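Local atomic coordinates of Alpha/beta hydrolase (Novosphingobium aromaticivorans, PDB entry 3BWX), a protein that probably acts as a hydrolase, has the alpha/beta hydrolase fold and binds calcium ions in the crystal. Residues Arg64-Ser69 and Met76-Met81; Val32-Gly37 and Val58-Met63; Leu231-Glu236 and Val258-Ile263. The protein carries 1 engineered substitution. All coordinates share one frame; numbering follows the deposited sequence.

Contact 1: Arg64-Ser69 and Met76-Met81. With EDO (1,2-ethanediol), chain R.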
loop_
_atom_site.group_PDB
_atom_site.type_symbol
_atom_site.label_atom_id
_atom_site.label_comp_id
_atom_site.label_asym_id
_atom_site.label_seq_id
_atom_site.Cartn_x
_atom_site.Cartn_y
_atom_site.Cartn_z
ATOM N N ARG A 64 -3.276 8.971 7.814
ATOM C CA ARG A 64 -3.786 10.330 7.943
ATOM C C ARG A 64 -3.641 10.985 6.575
ATOM O O ARG A 64 -2.624 10.799 5.871
ATOM C CB ARG A 64 -3.008 11.143 8.989
ATOM C CG ARG A 64 -1.499 11.203 8.765
ATOM C CD ARG A 64 -0.735 12.036 9.781
ATOM N NE ARG A 64 -0.828 11.419 11.086
ATOM C CZ ARG A 64 -0.785 12.044 12.244
ATOM N NH1 ARG A 64 -0.712 13.346 12.311
ATOM N NH2 ARG A 64 -0.871 11.331 13.361
ATOM N N GLY A 65 -4.668 11.728 6.194
ATOM C CA GLY A 65 -4.691 12.471 4.938
ATOM C C GLY A 65 -5.132 11.673 3.729
ATOM O O GLY A 65 -5.102 12.202 2.610
ATOM N N ARG A 66 -5.479 10.402 3.915
ATOM C CA ARG A 66 -5.921 9.572 2.791
ATOM C C ARG A 66 -7.295 9.010 3.069
ATOM O O ARG A 66 -7.612 8.606 4.186
ATOM C CB ARG A 66 -4.985 8.384 2.526
ATOM C CG ARG A 66 -3.623 8.755 1.955
ATOM C CD ARG A 66 -2.645 9.293 2.973
ATOM N NE ARG A 66 -1.304 9.353 2.409
ATOM C CZ ARG A 66 -0.312 10.041 2.947
ATOM N NH1 ARG A 66 -0.465 10.710 4.067
ATOM N NH2 ARG A 66 0.844 10.045 2.329
ATOM N N GLY A 67 -8.114 8.959 2.024
ATOM C CA GLY A 67 -9.431 8.323 2.142
ATOM C C GLY A 67 -10.265 8.988 3.185
ATOM O O GLY A 67 -10.377 10.224 3.208
ATOM N N ASP A 68 -10.864 8.191 4.068
ATOM C CA ASP A 68 -11.756 8.713 5.113
ATOM C C ASP A 68 -11.022 9.017 6.404
ATOM O O ASP A 68 -11.628 9.427 7.371
ATOM C CB ASP A 68 -12.867 7.707 5.426
ATOM C CG ASP A 68 -13.946 7.650 4.363
ATOM O OD1 ASP A 68 -13.774 8.324 3.312
ATOM O OD2 ASP A 68 -14.950 6.903 4.570
ATOM N N SER A 69 -9.703 8.801 6.433
ATOM C CA SER A 69 -8.949 9.226 7.612
ATOM C C SER A 69 -8.872 10.746 7.714
ATOM O O SER A 69 -8.851 11.451 6.721
ATOM C CB SER A 69 -7.549 8.602 7.597
ATOM O OG SER A 69 -7.558 7.234 7.987
HETATM N N MSE A 76 3.212 18.912 8.380
HETATM C CA MSE A 76 4.544 18.370 8.634
HETATM C C MSE A 76 4.423 16.971 9.293
HETATM O O MSE A 76 5.383 16.214 9.310
HETATM C CB MSE A 76 5.423 19.298 9.509
HETATM C CG MSE A 76 6.887 18.895 9.472
HETATM SE SE MSE A 76 7.988 20.235 10.279
HETATM C CE MSE A 76 9.605 19.145 10.531
ATOM N N THR A 77 3.256 16.586 9.810
ATOM C CA THR A 77 3.076 15.219 10.286
ATOM C C THR A 77 2.849 14.141 9.214
ATOM O O THR A 77 2.739 12.958 9.544
ATOM C CB THR A 77 1.886 15.132 11.297
ATOM O OG1 THR A 77 0.645 15.421 10.624
ATOM C CG2 THR A 77 2.130 16.030 12.446
ATOM N N TYR A 78 2.784 14.587 7.962
ATOM C CA TYR A 78 2.674 13.680 6.792
ATOM C C TYR A 78 4.077 13.157 6.461
ATOM O O TYR A 78 4.748 13.665 5.574
ATOM C CB TYR A 78 2.055 14.441 5.620
ATOM C CG TYR A 78 0.605 14.771 5.767
ATOM C CD1 TYR A 78 -0.313 13.829 6.275
ATOM C CD2 TYR A 78 0.085 15.998 5.333
ATOM C CE1 TYR A 78 -1.731 14.134 6.366
ATOM C CE2 TYR A 78 -1.283 16.267 5.417
ATOM C CZ TYR A 78 -2.179 15.359 5.956
ATOM O OH TYR A 78 -3.529 15.620 6.020
ATOM N N GLN A 79 4.551 12.200 7.253
ATOM C CA GLN A 79 5.874 11.625 7.026
ATOM C C GLN A 79 5.897 10.188 7.533
ATOM O O GLN A 79 5.083 9.831 8.427
ATOM C CB GLN A 79 6.913 12.510 7.718
ATOM C CG GLN A 79 6.717 12.655 9.226
ATOM C CD GLN A 79 7.788 13.470 9.869
ATOM O OE1 GLN A 79 8.846 13.728 9.280
ATOM N NE2 GLN A 79 7.518 13.920 11.092
ATOM N N PRO A 80 6.777 9.365 6.936
ATOM C CA PRO A 80 6.790 7.935 7.264
ATOM C C PRO A 80 6.870 7.527 8.697
ATOM O O PRO A 80 6.167 6.588 9.088
ATOM C CB PRO A 80 7.971 7.398 6.462
ATOM C CG PRO A 80 8.018 8.282 5.281
ATOM C CD PRO A 80 7.711 9.641 5.828
HETATM N N MSE A 81 7.687 8.192 9.503
HETATM C CA MSE A 81 7.726 7.793 10.930
HETATM C C MSE A 81 6.454 8.063 11.714
HETATM O O MSE A 81 6.176 7.400 12.703
HETATM C CB MSE A 81 8.966 8.363 11.624
HETATM C CG MSE A 81 10.266 7.940 10.941
HETATM SE SE MSE A 81 10.517 6.032 10.658
HETATM C CE MSE A 81 10.598 5.560 12.435
HETATM C C1 EDO R . -12.941 4.333 2.381
HETATM O O1 EDO R . -13.923 5.205 1.819
HETATM C C2 EDO R . -11.808 4.272 1.403
HETATM O O2 EDO R . -11.294 5.583 1.354
#
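The guanidinium groups of Arg64 and Arg66 both stand steeply to the ring of Tyr78, their planes turned 83° and 78° from it. Neither stacks. Arg66 offers an edge: NH1 lies 3.8 Å from Tyr78 CD1, and the same edge holds Arg64 O in the guanidinium plane, NH1 reaching it at 2.8 Å almost end-on to the carbonyl. Tyr78 CE1 comes up obliquely to that oxygen at 3.5 Å. At the edge of the Arg64 guanidinium, near its plane, sits Thr77 OG1, 3.0 Å from NH1; this hydroxyl is hydrogen-bonded to Asp74 O.

Arg64 touches the ring with its aliphatic part, CG resting 3.8 Å from Tyr78 CE1. A bend farther out (chi3 65°) swings the charged end past Thr77, to salt bridges from NE to Asp86 and from NH2 to Asp14. Gly65, at a positive phi, sets its CA 3.5 Å from Tyr78 OH, where a side chain would collide with the ring; the hydroxyl bonds in turn to Asp199 and to Ala72 N.

The contact folds the loop after strand 58-61 against the residues leading into helix 80-94, with Gln79 as N-cap of that helix. A leucine in place of Arg64 would probably keep some contact with the Tyr78 ring but leave Asp14 and Asp86 without their positive mate. In this largely buried contact, then, the arginines serve two chemistries: their charged ends answer carboxylates and carbonyls, while the methylenes of Arg64 and an edge of Arg66 pack against an aromatic ring whose hydroxyl is itself tied down.

Contact 2: Val32-Gly37 and Val58-Met63. With EDO (1,2-ethanediol), chain Q; EDO (1,2-ethanediol), chain R.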
loop_
_atom_site.group_PDB
_atom_site.type_symbol
_atom_site.label_atom_id
_atom_site.label_comp_id
_atom_site.label_asym_id
_atom_site.label_seq_id
_atom_site.Cartn_x
_atom_site.Cartn_y
_atom_site.Cartn_z
ATOM N N VAL A 32 -4.773 -10.225 8.650
ATOM C CA VAL A 32 -3.999 -9.717 7.524
ATOM C C VAL A 32 -4.124 -8.184 7.483
ATOM O O VAL A 32 -5.221 -7.662 7.348
ATOM C CB VAL A 32 -4.468 -10.307 6.196
ATOM C CG1 VAL A 32 -3.627 -9.748 5.052
ATOM C CG2 VAL A 32 -4.354 -11.849 6.215
ATOM N N LEU A 33 -3.004 -7.473 7.622
ATOM C CA LEU A 33 -2.996 -6.008 7.603
ATOM C C LEU A 33 -2.485 -5.520 6.247
ATOM O O LEU A 33 -1.377 -5.899 5.832
ATOM C CB LEU A 33 -2.072 -5.483 8.700
ATOM C CG LEU A 33 -1.781 -4.003 8.908
ATOM C CD1 LEU A 33 -2.995 -3.320 9.484
ATOM C CD2 LEU A 33 -0.599 -3.786 9.877
ATOM N N CYS A 34 -3.306 -4.772 5.511
ATOM C CA CYS A 34 -2.996 -4.327 4.157
ATOM C C CYS A 34 -2.650 -2.859 4.194
ATOM O O CYS A 34 -3.502 -2.051 4.563
ATOM C CB CYS A 34 -4.185 -4.563 3.258
ATOM S SG CYS A 34 -4.639 -6.303 3.036
ATOM N N LEU A 35 -1.432 -2.523 3.814
ATOM C CA LEU A 35 -0.909 -1.203 3.925
ATOM C C LEU A 35 -0.744 -0.581 2.544
ATOM O O LEU A 35 0.013 -1.094 1.717
ATOM C CB LEU A 35 0.397 -1.216 4.706
ATOM C CG LEU A 35 0.289 -1.804 6.119
ATOM C CD1 LEU A 35 1.698 -1.747 6.732
ATOM C CD2 LEU A 35 -0.805 -1.111 6.935
ATOM N N PRO A 36 -1.477 0.510 2.267
ATOM C CA PRO A 36 -1.437 1.102 0.933
ATOM C C PRO A 36 -0.186 1.932 0.647
ATOM O O PRO A 36 0.585 2.251 1.538
ATOM C CB PRO A 36 -2.647 2.055 0.905
ATOM C CG PRO A 36 -3.369 1.854 2.154
ATOM C CD PRO A 36 -2.455 1.199 3.137
ATOM N N GLY A 37 -0.050 2.266 -0.629
ATOM C CA GLY A 37 0.965 3.154 -1.110
ATOM C C GLY A 37 0.719 4.608 -0.745
ATOM O O GLY A 37 -0.297 4.983 -0.160
ATOM N N VAL A 58 -9.295 -9.389 7.862
ATOM C CA VAL A 58 -8.488 -8.491 7.055
ATOM C C VAL A 58 -8.745 -7.069 7.526
ATOM O O VAL A 58 -9.914 -6.671 7.678
ATOM C CB VAL A 58 -8.814 -8.578 5.537
ATOM C CG1 VAL A 58 -7.812 -7.726 4.715
ATOM C CG2 VAL A 58 -8.838 -9.997 4.957
ATOM N N LEU A 59 -7.661 -6.347 7.801
ATOM C CA LEU A 59 -7.713 -4.932 8.209
ATOM C C LEU A 59 -7.055 -4.100 7.106
ATOM O O LEU A 59 -5.884 -4.363 6.726
ATOM C CB LEU A 59 -6.916 -4.688 9.489
ATOM C CG LEU A 59 -7.507 -5.058 10.842
ATOM C CD1 LEU A 59 -7.298 -6.505 11.009
ATOM C CD2 LEU A 59 -6.885 -4.230 12.014
ATOM N N CYS A 60 -7.760 -3.051 6.651
ATOM C CA CYS A 60 -7.298 -2.174 5.566
ATOM C C CYS A 60 -7.318 -0.749 6.053
ATOM O O CYS A 60 -8.278 -0.009 5.817
ATOM C CB CYS A 60 -8.150 -2.323 4.336
ATOM S SG CYS A 60 -8.150 -3.971 3.634
ATOM N N PRO A 61 -6.247 -0.357 6.725
ATOM C CA PRO A 61 -6.165 1.012 7.224
ATOM C C PRO A 61 -5.784 2.037 6.178
ATOM O O PRO A 61 -5.129 1.723 5.238
ATOM C CB PRO A 61 -5.070 0.937 8.287
ATOM C CG PRO A 61 -4.155 -0.126 7.723
ATOM C CD PRO A 61 -5.095 -1.149 7.160
ATOM N N GLU A 62 -6.150 3.293 6.427
ATOM C CA GLU A 62 -5.797 4.442 5.604
ATOM C C GLU A 62 -5.007 5.434 6.478
ATOM O O GLU A 62 -5.442 5.760 7.586
ATOM C CB GLU A 62 -7.088 5.131 5.119
ATOM C CG GLU A 62 -8.051 4.124 4.539
ATOM C CD GLU A 62 -9.230 4.731 3.879
ATOM O OE1 GLU A 62 -10.004 5.522 4.501
ATOM O OE2 GLU A 62 -9.384 4.380 2.703
HETATM N N MSE A 63 -3.857 5.883 5.972
HETATM C CA MSE A 63 -3.056 6.798 6.749
HETATM C C MSE A 63 -3.719 8.174 6.849
HETATM O O MSE A 63 -4.644 8.521 6.056
HETATM C CB MSE A 63 -1.667 6.900 6.141
HETATM C CG MSE A 63 -0.932 5.590 6.224
HETATM SE SE MSE A 63 -0.720 4.696 7.984
HETATM C CE MSE A 63 -2.452 3.742 8.094
HETATM C C1 EDO Q . 0.588 6.400 3.127
HETATM O O1 EDO Q . -0.603 5.864 2.508
HETATM C C2 EDO Q . 1.491 5.216 3.499
HETATM O O2 EDO Q . 1.984 4.565 2.318
HETATM C C1 EDO R . -12.941 4.333 2.381
HETATM O O1 EDO R . -13.923 5.205 1.819
HETATM C C2 EDO R . -11.808 4.272 1.403
HETATM O O2 EDO R . -11.294 5.583 1.354
HETATM O O HOH W 1 -5.595 -0.438 3.438
#
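Two backbone hydrogen bonds join Val32-Gly37 to Val58-Met63, and Leu59 makes both. Its N-H donates to Val32 O at 2.8 Å, and its carbonyl oxygen accepts from Cys34 N at 2.9 Å, both bonds being nearly straight. Weaker CA-H...O contacts accompany them, from Val58 CA to Val32 O and from Leu33 CA to Leu59 O.

The next step of the ladder fails for a chemical reason. Pro61 has no N-H to offer Cys34 O, and its CD stands before that oxygen instead, at 3.2 Å. One water repairs the gap, donating to Cys34 O and to Pro61 O, at 2.9 Å from each. Beyond this point the chains diverge.

These are the two strands of a beta-alpha-beta unit, 32-35 and 58-61 running parallel with helix 46-52 between them in sequence, inside the central sheet of the alpha/beta hydrolase fold. Strand 99-104 flanks the first and strand 17-23 the second.

Apolar contacts fall on both faces of the sheet. On one, Cys34 SG meets Val58 CG1 at 3.9 Å, while Cys34 CB lies 4.0 Å from Cys60 SG. On the other, the Leu33 side chain, its CG anti to N (chi1 177°), crosses that of Pro61 at about a right angle, bringing CD1 against Pro61 CD and CG, and Leu35 CD2 presses on Pro61 CG at 3.6 Å. Leu35 also touches the Gly103-Ser105-Gly107 turn, which resembles the nucleophile elbow of the family, and Leu87 of helix 80-94.

Last come the bonds to ethanediol, probably from the crystallisation liquor: one molecule donates through its two hydroxyls to Pro36 O and Gly37 O, while its C1 lies 3.5 Å from Met63 CG.

Contact 3: Leu231-Glu236 and Val258-Ile263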
loop_
_atom_site.group_PDB
_atom_site.type_symbol
_atom_site.label_atom_id
_atom_site.label_comp_id
_atom_site.label_asym_id
_atom_site.label_seq_id
_atom_site.Cartn_x
_atom_site.Cartn_y
_atom_site.Cartn_z
ATOM N N LEU A 231 7.035 -13.135 0.669
ATOM C CA LEU A 231 6.828 -12.998 -0.761
ATOM C C LEU A 231 7.137 -11.578 -1.185
ATOM O O LEU A 231 6.674 -10.617 -0.540
ATOM C CB LEU A 231 5.363 -13.281 -1.102
ATOM C CG LEU A 231 4.845 -12.911 -2.529
ATOM C CD1 LEU A 231 5.535 -13.740 -3.629
ATOM C CD2 LEU A 231 3.289 -13.057 -2.612
ATOM N N VAL A 232 7.875 -11.479 -2.292
ATOM C CA VAL A 232 8.139 -10.225 -2.974
ATOM C C VAL A 232 7.478 -10.277 -4.350
ATOM O O VAL A 232 7.790 -11.175 -5.141
ATOM C CB VAL A 232 9.630 -9.938 -3.108
ATOM C CG1 VAL A 232 9.836 -8.569 -3.777
ATOM C CG2 VAL A 232 10.312 -9.952 -1.778
ATOM N N LEU A 233 6.563 -9.381 -4.638
ATOM C CA LEU A 233 5.982 -9.208 -5.954
ATOM C C LEU A 233 6.692 -8.052 -6.653
ATOM O O LEU A 233 6.972 -7.002 -6.081
ATOM C CB LEU A 233 4.445 -8.932 -5.856
ATOM C CG LEU A 233 3.577 -10.075 -5.289
ATOM C CD1 LEU A 233 2.196 -9.618 -4.845
ATOM C CD2 LEU A 233 3.471 -11.236 -6.287
ATOM N N ARG A 234 6.957 -8.192 -7.931
ATOM C CA ARG A 234 7.595 -7.149 -8.712
ATOM C C ARG A 234 6.869 -7.029 -10.052
ATOM O O ARG A 234 6.644 -8.049 -10.726
ATOM C CB ARG A 234 9.086 -7.486 -8.981
ATOM C CG ARG A 234 9.759 -6.408 -9.763
ATOM C CD ARG A 234 11.180 -6.697 -10.134
ATOM N NE ARG A 234 11.558 -5.558 -10.955
ATOM C CZ ARG A 234 11.602 -5.499 -12.285
ATOM N NH1 ARG A 234 11.487 -6.592 -13.050
ATOM N NH2 ARG A 234 11.839 -4.346 -12.873
ATOM N N GLY A 235 6.568 -5.800 -10.477
ATOM C CA GLY A 235 6.170 -5.577 -11.843
ATOM C C GLY A 235 7.361 -5.692 -12.785
ATOM O O GLY A 235 8.371 -5.045 -12.530
ATOM N N GLU A 236 7.220 -6.462 -13.873
ATOM C CA GLU A 236 8.314 -6.690 -14.807
ATOM C C GLU A 236 9.000 -5.388 -15.241
ATOM O O GLU A 236 10.233 -5.343 -15.395
ATOM C CB GLU A 236 7.776 -7.395 -16.027
ATOM C CG GLU A 236 8.864 -7.759 -17.045
ATOM C CD GLU A 236 8.329 -8.681 -18.111
ATOM O OE1 GLU A 236 7.307 -8.306 -18.721
ATOM O OE2 GLU A 236 8.937 -9.749 -18.316
ATOM N N VAL A 258 7.983 -13.257 -7.187
ATOM C CA VAL A 258 7.077 -13.409 -8.348
ATOM C C VAL A 258 7.103 -12.140 -9.167
ATOM O O VAL A 258 6.844 -11.053 -8.646
ATOM C CB VAL A 258 5.659 -13.790 -7.890
ATOM C CG1 VAL A 258 4.683 -13.761 -9.087
ATOM C CG2 VAL A 258 5.682 -15.129 -7.123
ATOM N N THR A 259 7.429 -12.263 -10.442
ATOM C CA THR A 259 7.406 -11.123 -11.336
ATOM C C THR A 259 6.161 -11.202 -12.209
ATOM O O THR A 259 5.904 -12.231 -12.822
ATOM C CB THR A 259 8.659 -11.084 -12.213
ATOM O OG1 THR A 259 9.824 -10.938 -11.366
ATOM C CG2 THR A 259 8.569 -9.929 -13.245
ATOM N N LEU A 260 5.400 -10.104 -12.253
ATOM C CA LEU A 260 4.152 -9.975 -13.019
ATOM C C LEU A 260 4.481 -9.457 -14.400
ATOM O O LEU A 260 5.025 -8.366 -14.553
ATOM C CB LEU A 260 3.139 -9.064 -12.314
ATOM C CG LEU A 260 2.352 -9.546 -11.098
ATOM C CD1 LEU A 260 1.583 -10.895 -11.419
ATOM C CD2 LEU A 260 3.228 -9.641 -9.880
ATOM N N PRO A 261 4.197 -10.261 -15.431
ATOM C CA PRO A 261 4.528 -9.797 -16.806
ATOM C C PRO A 261 3.813 -8.533 -17.267
ATOM O O PRO A 261 2.622 -8.336 -16.953
ATOM C CB PRO A 261 4.101 -10.982 -17.686
ATOM C CG PRO A 261 4.087 -12.152 -16.755
ATOM C CD PRO A 261 3.665 -11.627 -15.406
ATOM N N ARG A 262 4.546 -7.681 -17.984
ATOM C CA ARG A 262 3.988 -6.530 -18.709
ATOM C C ARG A 262 3.322 -5.469 -17.824
ATOM O O ARG A 262 2.479 -4.712 -18.298
ATOM C CB ARG A 262 2.994 -6.994 -19.785
ATOM C CG ARG A 262 3.631 -8.014 -20.708
ATOM C CD ARG A 262 3.151 -8.018 -22.158
ATOM N NE ARG A 262 2.276 -6.932 -22.618
ATOM C CZ ARG A 262 2.664 -5.928 -23.413
ATOM N NH1 ARG A 262 3.910 -5.839 -23.847
ATOM N NH2 ARG A 262 1.794 -5.009 -23.796
ATOM N N ILE A 263 3.680 -5.413 -16.551
ATOM C CA ILE A 263 3.183 -4.348 -15.727
ATOM C C ILE A 263 4.319 -3.788 -14.897
ATOM O O ILE A 263 5.316 -4.459 -14.638
ATOM C CB ILE A 263 1.969 -4.750 -14.828
ATOM C CG1 ILE A 263 2.363 -5.708 -13.734
ATOM C CG2 ILE A 263 0.767 -5.322 -15.607
ATOM C CD1 ILE A 263 1.179 -6.039 -12.800
HETATM O O HOH W 2 11.960 -9.346 -12.157
#
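Arg234 O is met twice from the neighbouring strand: Leu260 N donates to it at 2.8 Å, and Thr259 CA directs a weaker C-H contact at it from 3.2 Å. The setting is a beta-alpha-beta unit, strands 230-235 and 255-260 lying parallel with helix 243-250 between them in sequence, and the second forms the outermost strand at this end of the central sheet. Val258 continues the ladder, its N-H going to Val232 O and its carbonyl taking Arg234 N; Glu236 N then reaches Leu260 O at 3.0 Å.

On the face of Leu231, Leu233, Val258 and Leu260, Leu233 lies alongside Val258, CD2 3.7 Å from Val258 CB, and the same methyl reaches Leu260 CD2; Leu231 CD1 joins Val258 CG2, with helix 272-282 packing over Leu231, Val258 and Leu260. On the face of Arg234 and Thr259, the extended Arg234 passes beside Thr259, and a water spans Arg234 NH1 and Thr259 OG1, while NE goes to Leu241 O.

Where the strands end, Leu260-Ile263 makes a type II turn that wraps Glu236. Ile263 O comes to 3.0 Å from Gly235 C, so close that a side chain on Gly235 would run into it. The guanidinium of Arg262 forms a salt bridge with Asp172, and it is the backbone of Arg262 that binds the glutamate: an extended side chain, chi1 -177°, carries Glu236 OE1 to Arg262 N at 2.9 Å, with the donor 38° out of the carboxylate plane.

From the N terminus, contact 2 comes first: it closes the loop of helix 46-52 by setting strand 58-61 beside strand 32-35. Contact 1 opens at the very next residue and closes the short loop that leads to helix 80-94. The two are directly joined, Ser69 OG lying 2.6 Å from Glu62 O and Asp68 N 2.8 Å from Glu62 OE1, both probable hydrogen bonds. Contact 3 closes much later, around helix 243-250. All three are in series, none nested or crossed. Contacts 2 and 3 belong to one sheet, their centres about 20 Å apart, whereas contacts 1 and 3 lie on opposite sides of the chain's centre.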